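Local coordinates for Iron(3+)-hydroxamate-binding protein FhuD (Bacillus subtilis subsp. subtilis, PDB 3G9Q) that binds iron(3+)-hydroxamate complexes such as ferrichrome and passes them to the membrane permease of an ABC transporter for iron import, at residues D145-I150 and A207-F212; T137-A142 and F264-L269; I158-K163 and G194-S199. All coordinates share one frame; numbering follows the deposited sequence.

Going from the N terminus, the chain first meets contact 2 at 137-142, near the end of the long helix 118-143, then runs straight into 145-150 of contact 1 and 158-163 of contact 3. The loops then close in reverse order: 194-199 completes contact 3, 207-212 contact 1 and 264-269 contact 2, so the three are nested and none cross. Contacts 1 and 3 share one mixed sheet, where the neighbouring strands 148-154 and 157-161 join them through a probable hydrogen bond from F161 N to I150 O. Contact 2 pairs two helices, and F264 and L269 on the later one pack against F212 and Y210 of contact 1.

Contact 1. Residues D145-I150 and A207-F212; sequences DKTISI and AGDYIF
The Y210 ring turns an edge to the first segment: K146 CG lies in its plane, 3.7 Å from Y210 CE1, and T147 O comes to the same edge beside CD1. Beyond these two segments the ring stacks with H241. The F212 ring is met likewise at an edge, by S149 O and by I148 CG1, the latter 4.2 Å from F212 CD1, while the rings of Y243 and F264 pack around it. The third flat group is the carboxylate of D209. Its OD2 takes two bonds from T147, which arrive from opposite faces of the plane: the backbone N at 3.0 Å on the anti side, and OG1 at 2.7 Å from above, 41° out of plane. T147 holds OG1 between its backbone N and carbonyl carbon (chi1 64°), where the hydroxyl can give its proton to D209 OD2 and also accept from D209 N at 3.0 Å. These three bonds hold both side chains just ahead of the strands, with K146 CG 3.5 Å from D209 CG as the lysine chain crosses the aspartate at about a right angle. From there the backbones pair in parallel: Y210 N bonds to T147 O, S149 N to Y210 O at 2.8 Å, and F212 N to S149 O at 3.2 Å. I148, I150, Y210 and F212 share the face covered by helices 169-175 and 255-270. The parallel strands 148-154 and 210-215 lie inside the mixed sheet, helices packed on it, consistent with the alpha/beta C-terminal lobe of bacterial solute-binding proteins of family 8.

Contact 2. Residues T137-A142 and F264-L269; sequences TKIKKA and FITESL
Two helices that run in nearly the same direction meet here through I139, T266 and L269: the end of the long helix 118-143 and the C-terminal helix 255-270, their short segments 28° apart with axes 10.0 Å from each other. I139 is the main contributor from its helix and reaches out with both branches. A chi1 of -49° sets CG1 anti to the carbonyl carbon, and the bend at chi2 (-57°) brings CD1 to T266, 3.3 Å from its CG2, while CG2 goes to L269, 3.7 Å from its CD1. In bilobal binding proteins of this family a long helix spans the two lobes, as helix 118-143 does here, and this contact lays the last turns of the C-terminal helix alongside it. An alanine in place of I139 would remove both branches, and T266 CG2 and L269 CD1 would probably lose an apolar neighbour, leaving a gap between the helices. T266 presents its methyl to I139, whereas its OG1 bonds to L262 O within its own helix. A turn beyond I139, A142 CB sits 3.9 Å from L269 O. No hydrogen bond crosses between the segments; L178, from a nearby loop, touches both I139 and L269 and extends the apolar packing.

Contact 3. Residues I158-K163 and G194-S199; sequences IYVFGK and GYTSIS
Y159 rises from the sheet face that also carries Y195 and S197, side by side with the Y195 side chain. With CG anti to the carbonyl carbon (chi1 -46°), the ring leaves CB so that CD2 comes 3.8 Å from Y195 CE1. The next atom out, CE2, lies 4.0 Å from S197 OG, and at the tip the hydroxyl bonds to N154 ND2. The two tyrosines extend in the same direction, yet their ring planes are turned 79° against each other; the rings meet obliquely, their centroids 5.9 Å apart. W216 also meets the Y159 ring. F161 belongs to the same face and touches the base of Y195, with F161 CD2 3.9 Å from Y195 CB. These strands form an antiparallel pair in the mixed sheet of the C-terminal lobe: 195-198 is its outermost strand on this side, and 157-161 is bonded on its other flank to 148-154. The backbone holds the pair by I198 N to I158 O and V160 N to T196 O, the second at 2.9 Å and almost straight (174° at the hydrogen); the return bonds, I158 N to I198 O and T196 N to V160 O, are weak. On the other face V160 CG1 packs 3.5 Å from T196 CB and 4.0 Å from I198 CG2. Helix 182-189 lies against V160 and T196, and L203 of helix 203-206 against I158 and I198. Further along the pair, G162 N bonds to G194 O at 3.0 Å. G194 has a positive phi, and any CB here would press on the carbonyl oxygen of the residue before it.

Contact 1. Residues D145-I150 and A207-F212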
loop_
_atom_site.group_PDB
_atom_site.type_symbol
_atom_site.label_atom_id
_atom_site.label_comp_id
_atom_site.label_asym_id
_atom_site.label_seq_id
_atom_site.Cartn_x
_atom_site.Cartn_y
_atom_site.Cartn_z
ATOM N N ASP A 145 -8.553 -20.823 -10.758
ATOM C CA ASP A 145 -7.538 -21.092 -9.753
ATOM C C ASP A 145 -6.170 -20.761 -10.331
ATOM O O ASP A 145 -5.142 -21.231 -9.838
ATOM C CB ASP A 145 -7.546 -22.561 -9.328
ATOM C CG ASP A 145 -8.910 -23.041 -8.908
ATOM O OD1 ASP A 145 -9.624 -23.596 -9.774
ATOM O OD2 ASP A 145 -9.262 -22.860 -7.718
ATOM N N LYS A 146 -6.163 -19.980 -11.405
ATOM C CA LYS A 146 -4.908 -19.585 -12.006
ATOM C C LYS A 146 -4.089 -18.895 -10.914
ATOM O O LYS A 146 -4.638 -18.264 -10.003
ATOM C CB LYS A 146 -5.152 -18.644 -13.180
ATOM C CG LYS A 146 -4.692 -19.188 -14.529
ATOM C CD LYS A 146 -5.392 -20.470 -14.918
ATOM C CE LYS A 146 -5.162 -20.774 -16.390
ATOM N NZ LYS A 146 -5.824 -19.754 -17.245
ATOM N N THR A 147 -2.774 -19.046 -11.005
ATOM C CA THR A 147 -1.848 -18.485 -10.041
ATOM C C THR A 147 -1.407 -17.088 -10.416
ATOM O O THR A 147 -1.440 -16.691 -11.587
ATOM C CB THR A 147 -0.598 -19.327 -9.962
ATOM O OG1 THR A 147 0.081 -19.289 -11.228
ATOM C CG2 THR A 147 -0.959 -20.768 -9.622
ATOM N N ILE A 148 -0.962 -16.341 -9.422
ATOM C CA ILE A 148 -0.517 -14.995 -9.687
ATOM C C ILE A 148 0.719 -14.665 -8.873
ATOM O O ILE A 148 0.817 -15.036 -7.707
ATOM C CB ILE A 148 -1.648 -13.996 -9.399
ATOM C CG1 ILE A 148 -1.061 -12.617 -9.125
ATOM C CG2 ILE A 148 -2.513 -14.487 -8.256
ATOM C CD1 ILE A 148 -0.512 -12.299 -7.702
ATOM N N SER A 149 1.671 -13.978 -9.501
ATOM C CA SER A 149 2.919 -13.606 -8.844
ATOM C C SER A 149 3.015 -12.119 -8.617
ATOM O O SER A 149 2.353 -11.330 -9.286
ATOM C CB SER A 149 4.131 -13.999 -9.697
ATOM O OG SER A 149 4.106 -15.348 -10.089
ATOM N N ILE A 150 3.853 -11.736 -7.667
ATOM C CA ILE A 150 4.090 -10.325 -7.423
ATOM C C ILE A 150 5.588 -10.151 -7.258
ATOM O O ILE A 150 6.193 -10.739 -6.353
ATOM C CB ILE A 150 3.410 -9.806 -6.162
ATOM C CG1 ILE A 150 1.895 -10.044 -6.256
ATOM C CG2 ILE A 150 3.742 -8.315 -6.004
ATOM C CD1 ILE A 150 1.133 -9.843 -4.949
ATOM N N ALA A 207 7.475 -17.760 -11.330
ATOM C CA ALA A 207 6.523 -17.154 -12.249
ATOM C C ALA A 207 5.201 -17.890 -12.389
ATOM O O ALA A 207 5.153 -19.078 -12.722
ATOM C CB ALA A 207 7.166 -16.996 -13.607
ATOM N N GLY A 208 4.127 -17.159 -12.127
ATOM C CA GLY A 208 2.803 -17.729 -12.245
ATOM C C GLY A 208 2.182 -17.391 -13.586
ATOM O O GLY A 208 2.855 -16.880 -14.489
ATOM N N ASP A 209 0.887 -17.689 -13.694
ATOM C CA ASP A 209 0.068 -17.457 -14.890
ATOM C C ASP A 209 -0.093 -15.965 -15.150
ATOM O O ASP A 209 -0.074 -15.521 -16.298
ATOM C CB ASP A 209 -1.303 -18.112 -14.687
ATOM C CG ASP A 209 -1.207 -19.628 -14.515
ATOM O OD1 ASP A 209 -0.987 -20.321 -15.527
ATOM O OD2 ASP A 209 -1.331 -20.128 -13.378
ATOM N N TYR A 210 -0.271 -15.203 -14.072
ATOM C CA TYR A 210 -0.396 -13.750 -14.164
ATOM C C TYR A 210 0.661 -13.111 -13.277
ATOM O O TYR A 210 0.950 -13.608 -12.191
ATOM C CB TYR A 210 -1.783 -13.272 -13.731
ATOM C CG TYR A 210 -2.899 -13.778 -14.607
ATOM C CD1 TYR A 210 -3.400 -15.076 -14.446
ATOM C CD2 TYR A 210 -3.446 -12.970 -15.609
ATOM C CE1 TYR A 210 -4.417 -15.562 -15.255
ATOM C CE2 TYR A 210 -4.468 -13.446 -16.427
ATOM C CZ TYR A 210 -4.950 -14.744 -16.245
ATOM O OH TYR A 210 -5.966 -15.233 -17.051
ATOM N N ILE A 211 1.232 -12.007 -13.744
ATOM C CA ILE A 211 2.266 -11.331 -12.984
ATOM C C ILE A 211 2.129 -9.824 -12.909
ATOM O O ILE A 211 1.818 -9.164 -13.893
ATOM C CB ILE A 211 3.650 -11.624 -13.562
ATOM C CG1 ILE A 211 3.818 -13.131 -13.787
ATOM C CG2 ILE A 211 4.712 -11.090 -12.604
ATOM C CD1 ILE A 211 3.691 -14.089 -12.644
ATOM N N PHE A 212 2.357 -9.282 -11.725
ATOM C CA PHE A 212 2.314 -7.842 -11.526
ATOM C C PHE A 212 3.759 -7.450 -11.257
ATOM O O PHE A 212 4.219 -7.539 -10.126
ATOM C CB PHE A 212 1.455 -7.493 -10.308
ATOM C CG PHE A 212 -0.012 -7.480 -10.581
ATOM C CD1 PHE A 212 -0.803 -8.570 -10.268
ATOM C CD2 PHE A 212 -0.601 -6.380 -11.186
ATOM C CE1 PHE A 212 -2.159 -8.562 -10.560
ATOM C CE2 PHE A 212 -1.951 -6.370 -11.475
ATOM C CZ PHE A 212 -2.732 -7.461 -11.164
#

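Contact 2. Residues T137-A142 and F264-L269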
loop_
_atom_site.group_PDB
_atom_site.type_symbol
_atom_site.label_atom_id
_atom_site.label_comp_id
_atom_site.label_asym_id
_atom_site.label_seq_id
_atom_site.Cartn_x
_atom_site.Cartn_y
_atom_site.Cartn_z
ATOM N N THR A 137 -15.464 -12.258 -6.568
ATOM C CA THR A 137 -16.307 -13.090 -7.425
ATOM C C THR A 137 -16.122 -12.780 -8.908
ATOM O O THR A 137 -16.198 -13.671 -9.752
ATOM C CB THR A 137 -17.804 -12.921 -7.053
ATOM O OG1 THR A 137 -17.983 -13.159 -5.648
ATOM C CG2 THR A 137 -18.664 -13.911 -7.828
ATOM N N LYS A 138 -15.872 -11.515 -9.223
ATOM C CA LYS A 138 -15.666 -11.101 -10.609
ATOM C C LYS A 138 -14.360 -11.669 -11.165
ATOM O O LYS A 138 -14.296 -12.077 -12.323
ATOM C CB LYS A 138 -15.650 -9.580 -10.692
ATOM C CG LYS A 138 -15.967 -9.037 -12.062
ATOM C CD LYS A 138 -14.721 -8.493 -12.718
ATOM C CE LYS A 138 -15.038 -7.248 -13.547
ATOM N NZ LYS A 138 -15.452 -6.102 -12.695
ATOM N N ILE A 139 -13.332 -11.699 -10.315
ATOM C CA ILE A 139 -12.010 -12.205 -10.674
ATOM C C ILE A 139 -12.003 -13.740 -10.741
ATOM O O ILE A 139 -11.601 -14.290 -11.754
ATOM C CB ILE A 139 -10.905 -11.727 -9.652
ATOM C CG1 ILE A 139 -10.989 -10.218 -9.407
ATOM C CG2 ILE A 139 -9.507 -12.015 -10.192
ATOM C CD1 ILE A 139 -10.886 -9.286 -10.646
ATOM N N LYS A 140 -12.436 -14.433 -9.684
ATOM C CA LYS A 140 -12.441 -15.911 -9.695
ATOM C C LYS A 140 -13.130 -16.441 -10.953
ATOM O O LYS A 140 -12.819 -17.526 -11.438
ATOM C CB LYS A 140 -13.152 -16.489 -8.454
ATOM C CG LYS A 140 -12.489 -16.165 -7.098
ATOM C CD LYS A 140 -11.265 -17.023 -6.784
ATOM C CE LYS A 140 -11.645 -18.306 -6.055
ATOM N NZ LYS A 140 -12.607 -19.146 -6.820
ATOM N N LYS A 141 -14.067 -15.662 -11.481
ATOM C CA LYS A 141 -14.782 -16.053 -12.679
ATOM C C LYS A 141 -13.864 -15.942 -13.902
ATOM O O LYS A 141 -13.848 -16.823 -14.757
ATOM C CB LYS A 141 -16.015 -15.166 -12.830
ATOM C CG LYS A 141 -17.033 -15.648 -13.845
ATOM C CD LYS A 141 -18.200 -14.671 -13.934
ATOM C CE LYS A 141 -17.724 -13.275 -14.358
ATOM N NZ LYS A 141 -18.845 -12.298 -14.541
ATOM N N ALA A 142 -13.085 -14.867 -13.967
ATOM C CA ALA A 142 -12.169 -14.637 -15.079
ATOM C C ALA A 142 -10.839 -15.409 -15.027
ATOM O O ALA A 142 -10.265 -15.672 -16.083
ATOM C CB ALA A 142 -11.882 -13.141 -15.209
ATOM N N PHE A 264 -6.858 -1.326 -9.749
ATOM C CA PHE A 264 -5.839 -1.706 -10.709
ATOM C C PHE A 264 -5.691 -3.225 -10.832
ATOM O O PHE A 264 -5.525 -3.739 -11.939
ATOM C CB PHE A 264 -4.501 -1.086 -10.329
ATOM C CG PHE A 264 -3.350 -1.638 -11.103
ATOM C CD1 PHE A 264 -3.205 -1.360 -12.446
ATOM C CD2 PHE A 264 -2.420 -2.462 -10.492
ATOM C CE1 PHE A 264 -2.148 -1.894 -13.168
ATOM C CE2 PHE A 264 -1.359 -3.001 -11.211
ATOM C CZ PHE A 264 -1.227 -2.713 -12.550
ATOM N N ILE A 265 -5.735 -3.929 -9.701
ATOM C CA ILE A 265 -5.624 -5.388 -9.681
ATOM C C ILE A 265 -6.767 -5.997 -10.521
ATOM O O ILE A 265 -6.534 -6.780 -11.446
ATOM C CB ILE A 265 -5.748 -5.965 -8.226
ATOM C CG1 ILE A 265 -4.655 -5.380 -7.305
ATOM C CG2 ILE A 265 -5.724 -7.505 -8.272
ATOM C CD1 ILE A 265 -4.861 -5.646 -5.817
ATOM N N THR A 266 -7.999 -5.612 -10.180
ATOM C CA THR A 266 -9.209 -6.091 -10.839
ATOM C C THR A 266 -9.253 -5.772 -12.327
ATOM O O THR A 266 -9.458 -6.668 -13.150
ATOM C CB THR A 266 -10.453 -5.504 -10.161
ATOM O OG1 THR A 266 -10.388 -5.755 -8.749
ATOM C CG2 THR A 266 -11.713 -6.135 -10.738
ATOM N N GLU A 267 -9.063 -4.502 -12.677
ATOM C CA GLU A 267 -9.073 -4.117 -14.078
ATOM C C GLU A 267 -8.069 -4.950 -14.877
ATOM O O GLU A 267 -8.416 -5.497 -15.920
ATOM C CB GLU A 267 -8.754 -2.626 -14.238
ATOM C CG GLU A 267 -8.581 -2.189 -15.694
ATOM C CD GLU A 267 -9.833 -2.410 -16.554
ATOM O OE1 GLU A 267 -9.704 -2.387 -17.797
ATOM O OE2 GLU A 267 -10.945 -2.593 -16.004
ATOM N N SER A 268 -6.833 -5.049 -14.381
ATOM C CA SER A 268 -5.772 -5.810 -15.052
ATOM C C SER A 268 -6.179 -7.247 -15.307
ATOM O O SER A 268 -6.014 -7.753 -16.413
ATOM C CB SER A 268 -4.499 -5.840 -14.202
ATOM O OG SER A 268 -4.074 -4.554 -13.808
ATOM N N LEU A 269 -6.690 -7.901 -14.264
ATOM C CA LEU A 269 -7.101 -9.297 -14.342
ATOM C C LEU A 269 -8.398 -9.598 -15.068
ATOM O O LEU A 269 -8.741 -10.763 -15.219
ATOM C CB LEU A 269 -7.184 -9.907 -12.947
ATOM C CG LEU A 269 -5.865 -10.010 -12.197
ATOM C CD1 LEU A 269 -6.068 -10.933 -11.005
ATOM C CD2 LEU A 269 -4.777 -10.570 -13.107
#

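Contact 3. Residues I158-K163 and G194-S199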
loop_
_atom_site.group_PDB
_atom_site.type_symbol
_atom_site.label_atom_id
_atom_site.label_comp_id
_atom_site.label_asym_id
_atom_site.label_seq_id
_atom_site.Cartn_x
_atom_site.Cartn_y
_atom_site.Cartn_z
ATOM N N ILE A 158 15.865 -9.707 -7.573
ATOM C CA ILE A 158 14.442 -9.694 -7.897
ATOM C C ILE A 158 13.683 -10.167 -6.658
ATOM O O ILE A 158 13.976 -11.235 -6.102
ATOM C CB ILE A 158 14.122 -10.636 -9.074
ATOM C CG1 ILE A 158 14.853 -10.163 -10.330
ATOM C CG2 ILE A 158 12.628 -10.680 -9.316
ATOM C CD1 ILE A 158 14.924 -11.189 -11.459
ATOM N N TYR A 159 12.721 -9.364 -6.216
ATOM C CA TYR A 159 11.938 -9.709 -5.033
ATOM C C TYR A 159 10.574 -10.314 -5.418
ATOM O O TYR A 159 9.837 -9.727 -6.200
ATOM C CB TYR A 159 11.741 -8.455 -4.144
ATOM C CG TYR A 159 12.998 -7.614 -3.916
ATOM C CD1 TYR A 159 13.142 -6.353 -4.522
ATOM C CD2 TYR A 159 14.043 -8.072 -3.101
ATOM C CE1 TYR A 159 14.298 -5.563 -4.322
ATOM C CE2 TYR A 159 15.205 -7.293 -2.896
ATOM C CZ TYR A 159 15.323 -6.041 -3.510
ATOM O OH TYR A 159 16.457 -5.275 -3.320
ATOM N N VAL A 160 10.271 -11.507 -4.906
ATOM C CA VAL A 160 8.982 -12.155 -5.162
ATOM C C VAL A 160 8.212 -12.010 -3.864
ATOM O O VAL A 160 8.512 -12.685 -2.882
ATOM C CB VAL A 160 9.127 -13.668 -5.529
ATOM C CG1 VAL A 160 10.104 -14.339 -4.586
ATOM C CG2 VAL A 160 7.780 -14.363 -5.457
ATOM N N PHE A 161 7.230 -11.113 -3.856
ATOM C CA PHE A 161 6.458 -10.855 -2.646
ATOM C C PHE A 161 5.385 -11.865 -2.318
ATOM O O PHE A 161 4.884 -12.567 -3.187
ATOM C CB PHE A 161 5.837 -9.467 -2.707
ATOM C CG PHE A 161 6.845 -8.378 -2.872
ATOM C CD1 PHE A 161 7.128 -7.860 -4.132
ATOM C CD2 PHE A 161 7.570 -7.918 -1.778
ATOM C CE1 PHE A 161 8.125 -6.897 -4.300
ATOM C CE2 PHE A 161 8.563 -6.961 -1.933
ATOM C CZ PHE A 161 8.845 -6.447 -3.198
ATOM N N GLY A 162 5.059 -11.948 -1.036
ATOM C CA GLY A 162 4.026 -12.856 -0.586
ATOM C C GLY A 162 2.816 -12.027 -0.194
ATOM O O GLY A 162 2.489 -11.052 -0.862
ATOM N N LYS A 163 2.164 -12.396 0.899
ATOM C CA LYS A 163 0.988 -11.676 1.335
ATOM C C LYS A 163 1.244 -10.711 2.478
ATOM O O LYS A 163 0.426 -9.832 2.754
ATOM C CB LYS A 163 -0.119 -12.660 1.739
ATOM C CG LYS A 163 0.176 -13.517 2.959
ATOM C CD LYS A 163 -0.990 -14.464 3.242
ATOM C CE LYS A 163 -0.739 -15.292 4.504
ATOM N NZ LYS A 163 -1.901 -16.155 4.885
ATOM N N GLY A 194 8.235 -12.556 4.534
ATOM C CA GLY A 194 7.193 -11.961 3.719
ATOM C C GLY A 194 7.564 -11.832 2.253
ATOM O O GLY A 194 6.711 -11.496 1.437
ATOM N N TYR A 195 8.830 -12.082 1.920
ATOM C CA TYR A 195 9.303 -12.010 0.535
ATOM C C TYR A 195 10.543 -12.893 0.358
ATOM O O TYR A 195 11.014 -13.500 1.317
ATOM C CB TYR A 195 9.617 -10.558 0.141
ATOM C CG TYR A 195 10.951 -10.064 0.615
ATOM C CD1 TYR A 195 12.078 -10.172 -0.197
ATOM C CD2 TYR A 195 11.104 -9.547 1.907
ATOM C CE1 TYR A 195 13.323 -9.787 0.258
ATOM C CE2 TYR A 195 12.349 -9.159 2.381
ATOM C CZ TYR A 195 13.456 -9.285 1.549
ATOM O OH TYR A 195 14.697 -8.916 2.011
ATOM N N THR A 196 11.053 -12.975 -0.868
ATOM C CA THR A 196 12.228 -13.791 -1.181
ATOM C C THR A 196 12.972 -13.149 -2.336
ATOM O O THR A 196 12.382 -12.861 -3.384
ATOM C CB THR A 196 11.850 -15.235 -1.647
ATOM O OG1 THR A 196 11.035 -15.880 -0.661
ATOM C CG2 THR A 196 13.102 -16.073 -1.879
ATOM N N SER A 197 14.266 -12.919 -2.146
ATOM C CA SER A 197 15.077 -12.342 -3.207
ATOM C C SER A 197 15.666 -13.528 -3.953
ATOM O O SER A 197 16.329 -14.371 -3.354
ATOM C CB SER A 197 16.192 -11.471 -2.631
ATOM O OG SER A 197 16.909 -10.855 -3.692
ATOM N N ILE A 198 15.403 -13.600 -5.254
ATOM C CA ILE A 198 15.899 -14.702 -6.068
ATOM C C ILE A 198 16.760 -14.225 -7.230
ATOM O O ILE A 198 16.860 -13.026 -7.497
ATOM C CB ILE A 198 14.732 -15.568 -6.636
ATOM C CG1 ILE A 198 14.120 -14.919 -7.890
ATOM C CG2 ILE A 198 13.682 -15.777 -5.574
ATOM C CD1 ILE A 198 13.231 -15.840 -8.724
ATOM N N SER A 199 17.388 -15.181 -7.907
ATOM C CA SER A 199 18.231 -14.888 -9.061
ATOM C C SER A 199 17.360 -14.950 -10.319
ATOM O O SER A 199 16.282 -15.550 -10.307
ATOM C CB SER A 199 19.354 -15.919 -9.163
ATOM O OG SER A 199 18.826 -17.210 -9.406
#